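Local structure of homocysteine S-methyltransferase (5DMM) at residues 211-216 with 223-228. The protein transfers a methyl group from S-methylmethionine, or less efficiently from S-adenosylmethionine, to homocysteine to make methionine, using zinc as cofactor. Residues are numbered along the deposited sequence; the frame is centred on the assembly and turned at random.
Sequences DVVALL and VALGIN
Leu-225 reaches out from its strand to the helix and meets two side chains one turn apart, Val-213 and Leu-216, with a different methyl for each. CD1 is anti to CA (chi2 -176°) and carries the chain straight on toward the helix, while CD2 branches off to one side. CD1 meets Val-213, with Leu-225 CD1 4.2 Å from Val-213 CG2, a loose methyl-to-methyl touch. The other branch turns to Leu-216, and the fit is closer there: Leu-225 CD2 lies 3.7 Å from Leu-216 CD1. Leu-216 is itself extended (chi2 175°), which sends CD1 forward to this meeting while CD2 branches off away from Leu-225. The side chains pass each other at a slant in both pairs, and methyl meets methyl without any polar atom taking part. No hydrogen bond joins the two segments, whose backbones stay well apart: the closest CA atoms, those of Val-213 and Leu-225, are 8.1 Å from each other. All three residues are buried, so this is a small patch of hydrophobic core between helix and sheet.

The segments belong to helix 209-217 and strand 222-228, successive elements of the TIM barrel, and with the parallel strand 191-197 they make a beta-alpha-beta crossover. Leu-216 also packs on Phe-195 of that strand and on Ile-176 of helix 173-183, whereas Val-213 touches Leu-242 of helix 235-243. The helix thus fills its place in the outer layer between two neighbouring helices, while strand 222-228 leads on to the zinc ligand Cys-229.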
# COMPACT_ATOMS: atom_id res chain seq x y z
N ASP A 211 -20.20 2.75 6.66
CA ASP A 211 -20.45 3.62 5.52
C ASP A 211 -19.36 3.50 4.46
O ASP A 211 -19.64 3.61 3.26
CB ASP A 211 -20.58 5.08 5.97
CG ASP A 211 -21.78 5.31 6.87
OD1 ASP A 211 -22.74 4.53 6.77
OD2 ASP A 211 -21.77 6.27 7.67
N VAL A 212 -18.12 3.29 4.90
CA VAL A 212 -17.00 3.15 3.97
C VAL A 212 -17.15 1.84 3.21
O VAL A 212 -17.03 1.81 1.99
CB VAL A 212 -15.65 3.19 4.69
CG1 VAL A 212 -14.50 3.10 3.68
CG2 VAL A 212 -15.52 4.48 5.52
N VAL A 213 -17.43 0.77 3.94
CA VAL A 213 -17.60 -0.55 3.34
C VAL A 213 -18.78 -0.55 2.38
O VAL A 213 -18.69 -1.09 1.28
CB VAL A 213 -17.81 -1.64 4.43
CG1 VAL A 213 -18.19 -2.96 3.80
CG2 VAL A 213 -16.57 -1.79 5.29
N ALA A 214 -19.88 0.06 2.80
CA ALA A 214 -21.08 0.11 1.96
C ALA A 214 -20.79 0.84 0.65
O ALA A 214 -21.20 0.39 -0.42
CB ALA A 214 -22.23 0.78 2.71
N LEU A 215 -20.06 1.94 0.74
CA LEU A 215 -19.71 2.68 -0.46
C LEU A 215 -18.87 1.83 -1.41
O LEU A 215 -19.21 1.66 -2.58
CB LEU A 215 -18.94 3.96 -0.10
CG LEU A 215 -18.34 4.62 -1.34
CD1 LEU A 215 -19.32 5.61 -1.94
CD2 LEU A 215 -16.99 5.27 -1.03
N LEU A 216 -17.78 1.27 -0.88
CA LEU A 216 -16.84 0.51 -1.70
C LEU A 216 -17.39 -0.81 -2.22
O LEU A 216 -16.88 -1.35 -3.20
CB LEU A 216 -15.55 0.26 -0.91
CG LEU A 216 -14.79 1.55 -0.61
CD1 LEU A 216 -13.59 1.28 0.29
CD2 LEU A 216 -14.36 2.24 -1.90
N VAL A 223 -10.88 -5.02 -4.64
CA VAL A 223 -10.88 -6.45 -4.38
C VAL A 223 -10.45 -6.82 -2.96
O VAL A 223 -10.46 -8.01 -2.60
CB VAL A 223 -9.97 -7.18 -5.38
CG1 VAL A 223 -10.52 -7.02 -6.80
CG2 VAL A 223 -8.56 -6.63 -5.30
N ALA A 224 -10.08 -5.82 -2.16
CA ALA A 224 -9.75 -6.04 -0.76
C ALA A 224 -9.78 -4.72 0.02
O ALA A 224 -9.64 -3.63 -0.56
CB ALA A 224 -8.38 -6.73 -0.62
N LEU A 225 -10.01 -4.82 1.32
CA LEU A 225 -10.18 -3.67 2.22
C LEU A 225 -9.39 -3.94 3.48
O LEU A 225 -9.28 -5.08 3.89
CB LEU A 225 -11.66 -3.47 2.61
CG LEU A 225 -12.72 -3.29 1.54
CD1 LEU A 225 -14.04 -3.02 2.20
CD2 LEU A 225 -12.32 -2.13 0.69
N GLY A 226 -8.89 -2.91 4.14
CA GLY A 226 -8.25 -3.18 5.42
C GLY A 226 -7.68 -1.99 6.13
O GLY A 226 -8.16 -0.88 5.96
N ILE A 227 -6.65 -2.23 6.94
CA ILE A 227 -6.05 -1.18 7.74
C ILE A 227 -4.52 -1.23 7.65
O ILE A 227 -3.93 -2.30 7.51
CB ILE A 227 -6.49 -1.30 9.22
CG1 ILE A 227 -6.16 -2.71 9.72
CG2 ILE A 227 -7.98 -1.00 9.35
CD1 ILE A 227 -6.38 -2.92 11.22
N ASN A 228 -3.88 -0.07 7.71
CA ASN A 228 -2.43 -0.04 7.77
C ASN A 228 -1.95 1.20 8.50
O ASN A 228 -2.73 2.14 8.72
CB ASN A 228 -1.81 -0.10 6.36
CG ASN A 228 -2.02 1.19 5.57
OD1 ASN A 228 -3.14 1.50 5.13
ND2 ASN A 228 -0.94 1.95 5.36